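Oligogalacturonate lyase (Yersinia enterocolitica subsp. enterocolitica, PDB 3PE7) cleaves oligogalacturonates by beta-elimination, probably in the cytoplasm, using a metal-binding seven-bladed beta-propeller that holds manganese in this crystal. Local coordinates at residues E123-G128 with I144-W149; P166-M171 with N187-H192; G101-R106 with V117-A122. All coordinates share one frame; numbering follows the deposited sequence.

Contact 1: residues E123-G128 with I144-W149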
ATOM      1  N   GLU A 123     -23.795   2.130  12.176  1.00 20.86           N
ATOM      2  CA  GLU A 123     -24.487   2.639  10.988  1.00 20.66           C
ATOM      3  C   GLU A 123     -23.551   2.891   9.812  1.00 19.10           C
ATOM      4  O   GLU A 123     -23.974   3.412   8.782  1.00 17.98           O
ATOM      5  CB  GLU A 123     -25.193   3.954  11.329  1.00 22.12           C
ATOM      6  CG  GLU A 123     -26.462   3.810  12.173  1.00 26.38           C
ATOM      7  CD  GLU A 123     -27.283   5.104  12.211  1.00 32.27           C
ATOM      8  OE1 GLU A 123     -27.541   5.617  13.324  1.00 33.86           O
ATOM      9  OE2 GLU A 123     -27.679   5.603  11.125  1.00 34.44           O
ATOM     10  N   TRP A 124     -22.284   2.529   9.990  1.00 17.80           N
ATOM     11  CA  TRP A 124     -21.228   2.801   9.020  1.00 16.86           C
ATOM     12  C   TRP A 124     -20.376   1.553   8.792  1.00 15.94           C
ATOM     13  O   TRP A 124     -20.368   0.632   9.614  1.00 16.08           O
ATOM     14  CB  TRP A 124     -20.352   3.965   9.509  1.00 16.29           C
ATOM     15  CG  TRP A 124     -21.127   5.254   9.671  1.00 16.03           C
ATOM     16  CD1 TRP A 124     -21.853   5.635  10.758  1.00 16.60           C
ATOM     17  CD2 TRP A 124     -21.253   6.303   8.710  1.00 15.79           C
ATOM     18  NE1 TRP A 124     -22.433   6.859  10.537  1.00 16.41           N
ATOM     19  CE2 TRP A 124     -22.087   7.292   9.282  1.00 15.80           C
ATOM     20  CE3 TRP A 124     -20.743   6.507   7.424  1.00 14.80           C
ATOM     21  CZ2 TRP A 124     -22.408   8.474   8.619  1.00 17.52           C
ATOM     22  CZ3 TRP A 124     -21.077   7.676   6.744  1.00 15.02           C
ATOM     23  CH2 TRP A 124     -21.912   8.651   7.346  1.00 16.16           C
ATOM     24  N   VAL A 125     -19.680   1.537   7.656  1.00 15.87           N
ATOM     25  CA  VAL A 125     -18.763   0.459   7.285  1.00 15.47           C
ATOM     26  C   VAL A 125     -17.410   1.088   6.911  1.00 15.16           C
ATOM     27  O   VAL A 125     -17.351   2.000   6.079  1.00 15.34           O
ATOM     28  CB  VAL A 125     -19.296  -0.369   6.085  1.00 15.53           C
ATOM     29  CG1 VAL A 125     -18.381  -1.556   5.798  1.00 15.73           C
ATOM     30  CG2 VAL A 125     -20.726  -0.844   6.335  1.00 15.53           C
ATOM     31  N   GLY A 126     -16.340   0.589   7.526  1.00 15.35           N
ATOM     32  CA  GLY A 126     -14.991   1.027   7.161  1.00 15.89           C
ATOM     33  C   GLY A 126     -14.696   0.653   5.713  1.00 16.01           C
ATOM     34  O   GLY A 126     -15.009  -0.456   5.270  1.00 16.20           O
ATOM     35  N   TYR A 127     -14.112   1.591   4.974  1.00 16.19           N
ATOM     36  CA  TYR A 127     -13.703   1.368   3.594  1.00 16.14           C
ATOM     37  C   TYR A 127     -12.219   1.670   3.406  1.00 15.93           C
ATOM     38  O   TYR A 127     -11.742   2.740   3.768  1.00 16.28           O
ATOM     39  CB  TYR A 127     -14.532   2.188   2.601  1.00 16.44           C
ATOM     40  CG  TYR A 127     -13.979   2.096   1.196  1.00 17.41           C
ATOM     41  CD1 TYR A 127     -13.188   3.121   0.659  1.00 17.68           C
ATOM     42  CD2 TYR A 127     -14.193   0.951   0.417  1.00 18.33           C
ATOM     43  CE1 TYR A 127     -12.647   3.023  -0.633  1.00 18.20           C
ATOM     44  CE2 TYR A 127     -13.653   0.845  -0.867  1.00 18.67           C
ATOM     45  CZ  TYR A 127     -12.888   1.886  -1.382  1.00 17.87           C
ATOM     46  OH  TYR A 127     -12.348   1.778  -2.632  1.00 19.62           O
ATOM     47  N   GLY A 128     -11.499   0.717   2.832  1.00 15.39           N
ATOM     48  CA  GLY A 128     -10.065   0.886   2.558  1.00 14.99           C
ATOM     49  C   GLY A 128      -9.178   0.870   3.794  1.00 14.98           C
ATOM     50  O   GLY A 128      -9.522   0.286   4.836  1.00 15.47           O
ATOM     51  N   ILE A 144     -18.315   4.471   5.189  1.00 13.74           N
ATOM     52  CA  ILE A 144     -19.420   4.605   4.237  1.00 14.07           C
ATOM     53  C   ILE A 144     -20.705   4.226   4.963  1.00 14.57           C
ATOM     54  O   ILE A 144     -20.711   3.282   5.752  1.00 15.01           O
ATOM     55  CB  ILE A 144     -19.213   3.691   2.999  1.00 14.57           C
ATOM     56  CG1 ILE A 144     -17.873   4.038   2.317  1.00 13.21           C
ATOM     57  CG2 ILE A 144     -20.425   3.780   2.036  1.00 14.79           C
ATOM     58  CD1 ILE A 144     -17.595   3.343   0.955  1.00 15.93           C
ATOM     59  N   ARG A 145     -21.775   4.981   4.735  1.00 15.17           N
ATOM     60  CA  ARG A 145     -23.023   4.692   5.427  1.00 16.13           C
ATOM     61  C   ARG A 145     -23.455   3.273   5.064  1.00 16.17           C
ATOM     62  O   ARG A 145     -23.404   2.895   3.897  1.00 15.80           O
ATOM     63  CB  ARG A 145     -24.107   5.711   5.057  1.00 17.08           C
ATOM     64  CG  ARG A 145     -25.268   5.685   6.025  1.00 20.77           C
ATOM     65  CD  ARG A 145     -26.383   6.649   5.633  1.00 24.65           C
ATOM     66  NE  ARG A 145     -25.964   8.050   5.671  1.00 24.44           N
ATOM     67  CZ  ARG A 145     -25.772   8.761   6.785  1.00 26.11           C
ATOM     68  NH1 ARG A 145     -25.954   8.221   7.985  1.00 26.38           N
ATOM     69  NH2 ARG A 145     -25.404  10.035   6.697  1.00 25.80           N
ATOM     70  N   ARG A 146     -23.855   2.496   6.066  1.00 16.64           N
ATOM     71  CA  ARG A 146     -24.217   1.084   5.842  1.00 17.95           C
ATOM     72  C   ARG A 146     -25.270   0.922   4.739  1.00 17.33           C
ATOM     73  O   ARG A 146     -25.176   0.012   3.911  1.00 16.87           O
ATOM     74  CB  ARG A 146     -24.717   0.424   7.132  1.00 18.34           C
ATOM     75  CG  ARG A 146     -25.095  -1.056   6.936  1.00 21.15           C
ATOM     76  CD  ARG A 146     -25.533  -1.717   8.222  1.00 23.26           C
ATOM     77  NE  ARG A 146     -24.448  -1.759   9.194  1.00 27.26           N
ATOM     78  CZ  ARG A 146     -23.414  -2.594   9.150  1.00 27.66           C
ATOM     79  NH1 ARG A 146     -23.289  -3.474   8.165  1.00 29.27           N
ATOM     80  NH2 ARG A 146     -22.488  -2.530  10.097  1.00 29.30           N
ATOM     81  N   GLU A 147     -26.282   1.791   4.760  1.00 18.29           N
ATOM     82  CA  GLU A 147     -27.346   1.812   3.751  1.00 19.83           C
ATOM     83  C   GLU A 147     -26.813   1.889   2.333  1.00 18.86           C
ATOM     84  O   GLU A 147     -27.437   1.370   1.391  1.00 19.02           O
ATOM     85  CB  GLU A 147     -28.241   3.035   3.964  1.00 21.09           C
ATOM     86  CG  GLU A 147     -29.648   2.767   4.399  1.00 25.72           C
ATOM     87  CD  GLU A 147     -30.545   3.940   4.022  1.00 31.39           C
ATOM     88  OE1 GLU A 147     -31.648   3.709   3.454  1.00 35.47           O
ATOM     89  OE2 GLU A 147     -30.118   5.097   4.261  1.00 33.18           O
ATOM     90  N   ASP A 148     -25.672   2.562   2.186  1.00 17.70           N
ATOM     91  CA  ASP A 148     -25.061   2.808   0.883  1.00 17.38           C
ATOM     92  C   ASP A 148     -23.962   1.802   0.552  1.00 17.27           C
ATOM     93  O   ASP A 148     -23.489   1.763  -0.583  1.00 18.29           O
ATOM     94  CB  ASP A 148     -24.453   4.209   0.846  1.00 17.47           C
ATOM     95  CG  ASP A 148     -25.497   5.298   0.865  1.00 18.06           C
ATOM     96  OD1 ASP A 148     -26.695   4.986   0.640  1.00 19.57           O
ATOM     97  OD2 ASP A 148     -25.122   6.475   1.082  1.00 16.53           O
ATOM     98  N   TRP A 149     -23.554   1.003   1.533  1.00 16.49           N
ATOM     99  CA  TRP A 149     -22.461   0.063   1.327  1.00 16.31           C
ATOM    100  C   TRP A 149     -22.935  -1.249   0.728  1.00 16.71           C
ATOM    101  O   TRP A 149     -23.998  -1.755   1.097  1.00 17.05           O
ATOM    102  CB  TRP A 149     -21.721  -0.223   2.638  1.00 15.74           C
ATOM    103  CG  TRP A 149     -20.649  -1.273   2.478  1.00 18.01           C
ATOM    104  CD1 TRP A 149     -20.635  -2.538   3.020  1.00 17.20           C
ATOM    105  CD2 TRP A 149     -19.457  -1.164   1.691  1.00 21.42           C
ATOM    106  NE1 TRP A 149     -19.496  -3.202   2.634  1.00 20.45           N
ATOM    107  CE2 TRP A 149     -18.752  -2.384   1.825  1.00 21.04           C
ATOM    108  CE3 TRP A 149     -18.915  -0.153   0.880  1.00 22.31           C
ATOM    109  CZ2 TRP A 149     -17.536  -2.627   1.172  1.00 21.54           C
ATOM    110  CZ3 TRP A 149     -17.694  -0.392   0.239  1.00 24.15           C
ATOM    111  CH2 TRP A 149     -17.023  -1.621   0.387  1.00 22.92           C
TER
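With CG opposite the carbonyl carbon (chi1 -61°), the Trp124 indole swings across to Arg145, whose chain bends at chi3 (-64°) to bring its guanidinium alongside the CZ2-CH2 rim. Arg145 CB lies over the indole face, a CH-pi contact 4.3 Å from the centroid of the six-membered ring. Further out, Trp124 CZ2 and CH2 lie over one face of the guanidinium, the two planes 49° apart; the cation-pi partner of Trp124 is Arg169. Glu123 OE2 stays 4.4 Å from Arg145 NH1, too far for a salt bridge. These residues lie at the open end of the hairpin of strands 124-132 and 138-145, the first two strands of one four-stranded blade of the propeller. Val125 and Ile144 form an antiparallel hydrogen-bonded pair, Val125 N giving to Ile144 O at 2.8 Å and Ile144 N giving back to Val125 O. Beyond it Arg146 N reaches Glu123 O at 2.9 Å from above the carbonyl plane, while its guanidinium, bound through NE to Ala122 O, lays a face against Val125 CG2. Past the turn at 146-148 Trp149 folds back under the sheet: Val125 CG1 sits over its pyrrole ring, 3.8 Å from the centroid. Tyr127 meets the far rim of Trp149 at CZ3, neither ring over the other, and packs its CB on Ile144 CD1, 3.7 Å away; Trp189 and Phe158 also pack on Tyr127.

Contact 2: residues P166-M171 with N187-H192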
ATOM      1  N   PRO A 166     -22.399   7.071  -3.033  1.00 16.27           N
ATOM      2  CA  PRO A 166     -22.503   6.676  -1.631  1.00 15.91           C
ATOM      3  C   PRO A 166     -22.090   7.808  -0.701  1.00 16.22           C
ATOM      4  O   PRO A 166     -21.214   8.608  -1.052  1.00 15.98           O
ATOM      5  CB  PRO A 166     -21.493   5.535  -1.509  1.00 16.23           C
ATOM      6  CG  PRO A 166     -20.470   5.819  -2.611  1.00 14.65           C
ATOM      7  CD  PRO A 166     -21.298   6.377  -3.737  1.00 15.38           C
ATOM      8  N   CYS A 167     -22.724   7.858   0.465  1.00 15.38           N
ATOM      9  CA  CYS A 167     -22.367   8.806   1.508  1.00 15.35           C
ATOM     10  C   CYS A 167     -21.103   8.324   2.220  1.00 15.06           C
ATOM     11  O   CYS A 167     -21.108   7.297   2.901  1.00 14.66           O
ATOM     12  CB  CYS A 167     -23.501   8.968   2.506  1.00 15.03           C
ATOM     13  SG  CYS A 167     -23.099  10.113   3.858  1.00 19.01           S
ATOM     14  N   CYS A 168     -20.017   9.069   2.021  1.00 14.84           N
ATOM     15  CA  CYS A 168     -18.729   8.751   2.600  1.00 15.05           C
ATOM     16  C   CYS A 168     -18.272   9.884   3.491  1.00 14.98           C
ATOM     17  O   CYS A 168     -18.444  11.054   3.148  1.00 14.87           O
ATOM     18  CB  CYS A 168     -17.690   8.585   1.486  1.00 14.53           C
ATOM     19  SG  CYS A 168     -18.052   7.254   0.332  1.00 14.38           S
ATOM     20  N   ARG A 169     -17.675   9.524   4.610  1.00 14.69           N
ATOM     21  CA  ARG A 169     -17.026  10.496   5.464  1.00 15.05           C
ATOM     22  C   ARG A 169     -15.552  10.151   5.682  1.00 15.41           C
ATOM     23  O   ARG A 169     -15.174   9.000   5.909  1.00 15.30           O
ATOM     24  CB  ARG A 169     -17.789  10.686   6.788  1.00 15.43           C
ATOM     25  CG  ARG A 169     -17.915   9.460   7.663  1.00 14.81           C
ATOM     26  CD  ARG A 169     -18.914   9.707   8.804  1.00 15.27           C
ATOM     27  NE  ARG A 169     -18.777   8.686   9.838  1.00 14.19           N
ATOM     28  CZ  ARG A 169     -19.405   8.683  11.006  1.00 17.98           C
ATOM     29  NH1 ARG A 169     -20.274   9.652  11.318  1.00 16.82           N
ATOM     30  NH2 ARG A 169     -19.180   7.693  11.861  1.00 17.24           N
ATOM     31  N   LEU A 170     -14.730  11.189   5.583  1.00 15.23           N
ATOM     32  CA  LEU A 170     -13.299  11.084   5.821  1.00 15.54           C
ATOM     33  C   LEU A 170     -13.122  11.353   7.308  1.00 16.08           C
ATOM     34  O   LEU A 170     -13.397  12.462   7.783  1.00 16.10           O
ATOM     35  CB  LEU A 170     -12.582  12.146   4.980  1.00 15.22           C
ATOM     36  CG  LEU A 170     -11.075  12.012   4.743  1.00 17.08           C
ATOM     37  CD1 LEU A 170     -10.644  13.134   3.789  1.00 19.32           C
ATOM     38  CD2 LEU A 170     -10.294  12.088   6.022  1.00 19.92           C
ATOM     39  N   MET A 171     -12.701  10.327   8.036  1.00 16.51           N
ATOM     40  CA  MET A 171     -12.604  10.381   9.485  1.00 17.95           C
ATOM     41  C   MET A 171     -11.182  10.607   9.928  1.00 18.69           C
ATOM     42  O   MET A 171     -10.253  10.109   9.319  1.00 18.61           O
ATOM     43  CB  MET A 171     -13.097   9.076  10.117  1.00 18.45           C
ATOM     44  CG  MET A 171     -14.568   8.767   9.848  1.00 19.29           C
ATOM     45  SD  MET A 171     -15.621  10.054  10.528  1.00 23.21           S
ATOM     46  CE  MET A 171     -15.177   9.980  12.263  1.00 18.23           C
ATOM     47  N   ASN A 187     -21.751  12.971  -0.661  1.00 16.20           N
ATOM     48  CA  ASN A 187     -22.409  11.876  -1.375  1.00 16.94           C
ATOM     49  C   ASN A 187     -21.684  11.565  -2.682  1.00 16.42           C
ATOM     50  O   ASN A 187     -22.234  11.658  -3.786  1.00 17.63           O
ATOM     51  CB  ASN A 187     -23.892  12.187  -1.596  1.00 16.98           C
ATOM     52  CG  ASN A 187     -24.681  12.213  -0.299  1.00 19.50           C
ATOM     53  OD1 ASN A 187     -24.230  11.726   0.743  1.00 19.96           O
ATOM     54  ND2 ASN A 187     -25.870  12.797  -0.355  1.00 20.83           N
ATOM     55  N   GLN A 188     -20.405  11.234  -2.549  1.00 16.05           N
ATOM     56  CA  GLN A 188     -19.628  10.680  -3.663  1.00 15.67           C
ATOM     57  C   GLN A 188     -18.551   9.772  -3.077  1.00 14.25           C
ATOM     58  O   GLN A 188     -18.164   9.909  -1.920  1.00 14.52           O
ATOM     59  CB  GLN A 188     -19.037  11.764  -4.585  1.00 15.60           C
ATOM     60  CG  GLN A 188     -17.841  12.571  -4.046  1.00 17.81           C
ATOM     61  CD  GLN A 188     -17.496  13.756  -4.946  1.00 17.68           C
ATOM     62  OE1 GLN A 188     -17.410  13.623  -6.173  1.00 19.38           O
ATOM     63  NE2 GLN A 188     -17.322  14.931  -4.339  1.00 17.84           N
ATOM     64  N   TRP A 189     -18.082   8.831  -3.882  1.00 13.67           N
ATOM     65  CA  TRP A 189     -17.148   7.818  -3.392  1.00 12.65           C
ATOM     66  C   TRP A 189     -15.780   8.437  -3.086  1.00 11.89           C
ATOM     67  O   TRP A 189     -15.063   8.857  -4.001  1.00 12.32           O
ATOM     68  CB  TRP A 189     -16.986   6.742  -4.453  1.00 12.41           C
ATOM     69  CG  TRP A 189     -16.374   5.467  -3.974  1.00 13.27           C
ATOM     70  CD1 TRP A 189     -15.902   5.180  -2.722  1.00 11.48           C
ATOM     71  CD2 TRP A 189     -16.160   4.298  -4.762  1.00 12.15           C
ATOM     72  NE1 TRP A 189     -15.408   3.886  -2.685  1.00 13.38           N
ATOM     73  CE2 TRP A 189     -15.555   3.332  -3.928  1.00 12.89           C
ATOM     74  CE3 TRP A 189     -16.421   3.974  -6.107  1.00 14.38           C
ATOM     75  CZ2 TRP A 189     -15.205   2.058  -4.390  1.00 12.92           C
ATOM     76  CZ3 TRP A 189     -16.086   2.706  -6.564  1.00 14.23           C
ATOM     77  CH2 TRP A 189     -15.478   1.762  -5.700  1.00 12.72           C
ATOM     78  N   LEU A 190     -15.448   8.497  -1.802  1.00 11.77           N
ATOM     79  CA  LEU A 190     -14.139   8.976  -1.350  1.00 12.56           C
ATOM     80  C   LEU A 190     -13.241   7.803  -0.990  1.00 12.10           C
ATOM     81  O   LEU A 190     -13.702   6.777  -0.474  1.00 12.48           O
ATOM     82  CB  LEU A 190     -14.303   9.891  -0.139  1.00 13.34           C
ATOM     83  CG  LEU A 190     -15.204  11.104  -0.384  1.00 13.86           C
ATOM     84  CD1 LEU A 190     -15.252  11.938   0.874  1.00 15.62           C
ATOM     85  CD2 LEU A 190     -14.744  11.945  -1.572  1.00 13.71           C
ATOM     86  N   GLY A 191     -11.949   7.955  -1.263  1.00 12.35           N
ATOM     87  CA  GLY A 191     -11.011   6.868  -1.032  1.00 12.20           C
ATOM     88  C   GLY A 191      -9.608   7.330  -0.676  1.00 12.91           C
ATOM     89  O   GLY A 191      -9.287   8.526  -0.740  1.00 13.07           O
ATOM     90  N   HIS A 192      -8.793   6.355  -0.285  1.00 13.01           N
ATOM     91  CA  HIS A 192      -7.332   6.503  -0.098  1.00 13.70           C
ATOM     92  C   HIS A 192      -6.908   7.790   0.642  1.00 13.74           C
ATOM     93  O   HIS A 192      -6.093   8.568   0.111  1.00 13.23           O
ATOM     94  CB  HIS A 192      -6.608   6.372  -1.458  1.00 14.46           C
ATOM     95  CG  HIS A 192      -5.124   6.132  -1.349  1.00 15.41           C
ATOM     96  ND1 HIS A 192      -4.220   6.650  -2.259  1.00 19.09           N
ATOM     97  CD2 HIS A 192      -4.388   5.453  -0.436  1.00 18.76           C
ATOM     98  CE1 HIS A 192      -2.994   6.304  -1.906  1.00 17.43           C
ATOM     99  NE2 HIS A 192      -3.068   5.564  -0.813  1.00 16.53           N
TER
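Cys168 SG accepts the backbone N-H of Leu190 at 3.6 Å, nearly straight at 171°, in a thiol-to-amide bond that joins two chain segments with no beta bridge between them. The sulfur hangs beside its own backbone N (chi1 -61°), which carries it toward the incoming chain, where it also makes a Cys sulfur-aromatic contact with Trp189, oblique to the ring and 4.3 Å from Trp189 CD1. Behind it Cys168 CB rests on Leu190 CB at 4.0 Å, the leucine continuing along the same cysteine with CG and CD1. Pro166 CG lies 4.0 Å from Trp189 CB, the pyrrolidine crossing the root of the tryptophan side chain obliquely. At the outer end Asn187 turns its OD1 back onto Cys167, 3.4 Å from CB, and Asn187 CA makes a CA-H...O contact with Pro166 O. Around this lies a second shell. Asp148 OD2 binds Cys167 N and so positions that backbone; the Trp189 indole also meets the rings of Phe158 and Phe161, which probably limits its rotation, and the side chain of Trp189 is about 14 Å from the bound manganese. Leu190 packs further on Phe205 and Ile142. Chain 187-189 is the link between strand 180-186, outermost in one sheet, and strand 190-196, which begins the next; cysteine, proline and leucine thus fill the seam where successive blades of a beta-propeller pack together.

Contact 3: residues G101-R106 with V117-A122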
ATOM      1  N   GLY A 101     -13.263  -6.137  10.010  1.00 17.63           N
ATOM      2  CA  GLY A 101     -13.719  -4.990   9.249  1.00 16.96           C
ATOM      3  C   GLY A 101     -13.950  -3.692  10.007  1.00 16.80           C
ATOM      4  O   GLY A 101     -14.004  -2.642   9.388  1.00 17.61           O
ATOM      5  N   ARG A 102     -14.053  -3.753  11.331  1.00 16.59           N
ATOM      6  CA  ARG A 102     -14.583  -2.624  12.122  1.00 16.30           C
ATOM      7  C   ARG A 102     -13.679  -2.176  13.274  1.00 15.20           C
ATOM      8  O   ARG A 102     -13.766  -1.033  13.730  1.00 15.33           O
ATOM      9  CB  ARG A 102     -15.969  -2.989  12.699  1.00 16.74           C
ATOM     10  CG  ARG A 102     -15.905  -4.092  13.760  1.00 21.11           C
ATOM     11  CD  ARG A 102     -17.189  -4.898  13.903  1.00 28.64           C
ATOM     12  NE  ARG A 102     -16.931  -6.178  14.577  1.00 32.79           N
ATOM     13  CZ  ARG A 102     -17.861  -7.046  14.976  1.00 33.39           C
ATOM     14  NH1 ARG A 102     -19.157  -6.805  14.787  1.00 34.63           N
ATOM     15  NH2 ARG A 102     -17.483  -8.166  15.579  1.00 34.70           N
ATOM     16  N   ASN A 103     -12.841  -3.080  13.762  1.00 14.46           N
ATOM     17  CA  ASN A 103     -12.057  -2.814  14.967  1.00 14.17           C
ATOM     18  C   ASN A 103     -10.614  -2.474  14.632  1.00 14.06           C
ATOM     19  O   ASN A 103      -9.868  -3.356  14.187  1.00 13.69           O
ATOM     20  CB  ASN A 103     -12.064  -4.042  15.882  1.00 13.85           C
ATOM     21  CG  ASN A 103     -13.453  -4.377  16.403  1.00 16.19           C
ATOM     22  OD1 ASN A 103     -14.221  -3.488  16.751  1.00 19.31           O
ATOM     23  ND2 ASN A 103     -13.785  -5.666  16.440  1.00 19.50           N
ATOM     24  N   LEU A 104     -10.244  -1.206  14.825  1.00 13.87           N
ATOM     25  CA  LEU A 104      -8.854  -0.803  14.644  1.00 14.30           C
ATOM     26  C   LEU A 104      -8.085  -1.218  15.897  1.00 13.78           C
ATOM     27  O   LEU A 104      -8.370  -0.727  17.003  1.00 14.91           O
ATOM     28  CB  LEU A 104      -8.752   0.706  14.364  1.00 14.77           C
ATOM     29  CG  LEU A 104      -7.401   1.274  13.876  1.00 18.29           C
ATOM     30  CD1 LEU A 104      -6.302   1.250  14.956  1.00 22.86           C
ATOM     31  CD2 LEU A 104      -6.891   0.611  12.597  1.00 20.11           C
ATOM     32  N   MET A 105      -7.126  -2.125  15.723  1.00 12.55           N
ATOM     33  CA  MET A 105      -6.416  -2.755  16.831  1.00 12.37           C
ATOM     34  C   MET A 105      -4.984  -2.249  16.910  1.00 12.90           C
ATOM     35  O   MET A 105      -4.388  -1.921  15.883  1.00 12.88           O
ATOM     36  CB  MET A 105      -6.338  -4.276  16.636  1.00 12.49           C
ATOM     37  CG  MET A 105      -7.657  -4.977  16.335  1.00 12.19           C
ATOM     38  SD  MET A 105      -8.828  -4.809  17.712  1.00 14.29           S
ATOM     39  CE  MET A 105      -7.924  -5.623  19.009  1.00 13.10           C
ATOM     40  N   ARG A 106      -4.456  -2.213  18.130  1.00 12.11           N
ATOM     41  CA  ARG A 106      -3.033  -2.009  18.392  1.00 12.50           C
ATOM     42  C   ARG A 106      -2.479  -3.234  19.096  1.00 13.11           C
ATOM     43  O   ARG A 106      -3.002  -3.675  20.138  1.00 13.00           O
ATOM     44  CB  ARG A 106      -2.795  -0.757  19.253  1.00 11.97           C
ATOM     45  CG  ARG A 106      -1.297  -0.410  19.464  1.00 12.77           C
ATOM     46  CD  ARG A 106      -1.137   0.696  20.526  1.00 15.17           C
ATOM     47  NE  ARG A 106       0.273   1.035  20.751  1.00 15.52           N
ATOM     48  CZ  ARG A 106       1.102   0.380  21.559  1.00 16.63           C
ATOM     49  NH1 ARG A 106       0.701  -0.671  22.269  1.00 17.49           N
ATOM     50  NH2 ARG A 106       2.359   0.796  21.673  1.00 20.23           N
ATOM     51  N   VAL A 117      -8.504   0.275  19.560  1.00 16.90           N
ATOM     52  CA  VAL A 117      -8.302   1.712  19.646  1.00 17.80           C
ATOM     53  C   VAL A 117      -9.567   2.453  19.222  1.00 17.90           C
ATOM     54  O   VAL A 117      -9.942   3.463  19.832  1.00 19.02           O
ATOM     55  CB  VAL A 117      -7.089   2.167  18.796  1.00 17.83           C
ATOM     56  CG1 VAL A 117      -7.006   3.674  18.760  1.00 19.42           C
ATOM     57  CG2 VAL A 117      -5.789   1.568  19.351  1.00 20.21           C
ATOM     58  N   TYR A 118     -10.227   1.953  18.180  1.00 17.40           N
ATOM     59  CA  TYR A 118     -11.421   2.604  17.641  1.00 16.64           C
ATOM     60  C   TYR A 118     -12.282   1.552  16.972  1.00 16.89           C
ATOM     61  O   TYR A 118     -11.747   0.642  16.328  1.00 15.76           O
ATOM     62  CB  TYR A 118     -11.053   3.707  16.624  1.00 16.78           C
ATOM     63  CG  TYR A 118     -12.220   4.302  15.852  1.00 16.30           C
ATOM     64  CD1 TYR A 118     -12.472   3.929  14.527  1.00 15.77           C
ATOM     65  CD2 TYR A 118     -13.066   5.257  16.439  1.00 17.53           C
ATOM     66  CE1 TYR A 118     -13.529   4.472  13.804  1.00 17.53           C
ATOM     67  CE2 TYR A 118     -14.139   5.822  15.716  1.00 17.26           C
ATOM     68  CZ  TYR A 118     -14.371   5.410  14.397  1.00 20.58           C
ATOM     69  OH  TYR A 118     -15.421   5.956  13.673  1.00 18.30           O
ATOM     70  N   GLN A 119     -13.602   1.677  17.135  1.00 16.51           N
ATOM     71  CA  GLN A 119     -14.548   0.819  16.430  1.00 16.90           C
ATOM     72  C   GLN A 119     -15.436   1.649  15.508  1.00 16.76           C
ATOM     73  O   GLN A 119     -16.077   2.618  15.941  1.00 16.27           O
ATOM     74  CB  GLN A 119     -15.410   0.025  17.415  1.00 17.64           C
ATOM     75  CG  GLN A 119     -16.426  -0.877  16.737  1.00 19.69           C
ATOM     76  CD  GLN A 119     -17.148  -1.771  17.710  1.00 24.15           C
ATOM     77  OE1 GLN A 119     -18.218  -1.426  18.198  1.00 26.47           O
ATOM     78  NE2 GLN A 119     -16.561  -2.918  18.014  1.00 25.33           N
ATOM     79  N   VAL A 120     -15.487   1.268  14.232  1.00 16.47           N
ATOM     80  CA  VAL A 120     -16.394   1.912  13.302  1.00 16.31           C
ATOM     81  C   VAL A 120     -17.811   1.678  13.845  1.00 17.10           C
ATOM     82  O   VAL A 120     -18.168   0.533  14.142  1.00 17.62           O
ATOM     83  CB  VAL A 120     -16.256   1.339  11.877  1.00 16.03           C
ATOM     84  CG1 VAL A 120     -17.244   2.010  10.919  1.00 14.87           C
ATOM     85  CG2 VAL A 120     -14.791   1.508  11.366  1.00 15.56           C
ATOM     86  N   PRO A 121     -18.586   2.760  14.027  1.00 17.70           N
ATOM     87  CA  PRO A 121     -19.916   2.581  14.645  1.00 18.34           C
ATOM     88  C   PRO A 121     -20.908   1.839  13.735  1.00 18.94           C
ATOM     89  O   PRO A 121     -20.679   1.730  12.529  1.00 18.34           O
ATOM     90  CB  PRO A 121     -20.366   4.015  14.987  1.00 18.32           C
ATOM     91  CG  PRO A 121     -19.513   4.925  14.172  1.00 18.71           C
ATOM     92  CD  PRO A 121     -18.255   4.179  13.781  1.00 17.40           C
ATOM     93  N   ALA A 122     -21.988   1.336  14.342  1.00 19.91           N
ATOM     94  CA  ALA A 122     -22.977   0.440  13.708  1.00 20.39           C
ATOM     95  C   ALA A 122     -23.522   0.840  12.344  1.00 20.67           C
ATOM     96  O   ALA A 122     -23.718  -0.022  11.479  1.00 21.16           O
ATOM     97  CB  ALA A 122     -24.173   0.225  14.671  1.00 20.78           C
TER
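Gln119 NE2 gives an N-H to Asn103 OD1 at 2.7 Å, a nearly straight bond (175°) lying in the carbonyl plane of the asparagine and in the amide plane of the glutamine. The two side chains run side by side on one face of the hairpin, their amide planes 32° apart; Gln119, extended with CG trans to its N (chi1 179°), reaches out along Asn103, whose OD1 also rests 3.4 Å from Gln119 CG. Beneath them Asn103 and Gln119 form a non-hydrogen-bonded pair, so the backbone bonds fall to either side. Arg102 O takes Val120 N at 2.9 Å and is further approached by Gln119 CA in a CA-H...O contact. Leu104 N gives to Tyr118 O at 2.8 Å, almost in line with the carbonyl bond. Leu104 O serves two donors, Val117 N at 2.7 Å and, weakly, Tyr118 N at 3.5 Å, because Val117 and Tyr118 both face Leu104 in a classic beta bulge. Val117 lays its CB on Leu104 CD1, 4.0 Å away, and its CG2 on Arg106 CB. The phenol oxygen of Tyr118 is bound by Glu143 OE2. Strands 103-108 and 114-119 are the last two of a four-stranded propeller blade: strand 94-99 flanks 103-108 within the sheet, while Leu104, Tyr118 and Val120 lean on strands 138-145 and 168-174 of the following blade.

Overall arrangement
From the N terminus, contact 3 comes first, closing the hairpin between strands 103-108 and 114-119 at the outermost edge of one blade. Its second segment runs straight into contact 1, which closes the first hairpin of the next blade, 124-132 with 138-145; Val120 packing on Gly126 brings the two blades together there. Contact 2 then spans 166-171 and 187-192, bringing that blade's third strand against the first strand of the blade after it. The three loops follow in series, none nested or crossed. Strands 138-145 and 168-174, neighbours in one sheet, join contacts 1 and 2 through Arg145 N and Cys167 O, their centres about 9 Å apart, while contact 3 meets contact 2 through Pro121 and Arg169.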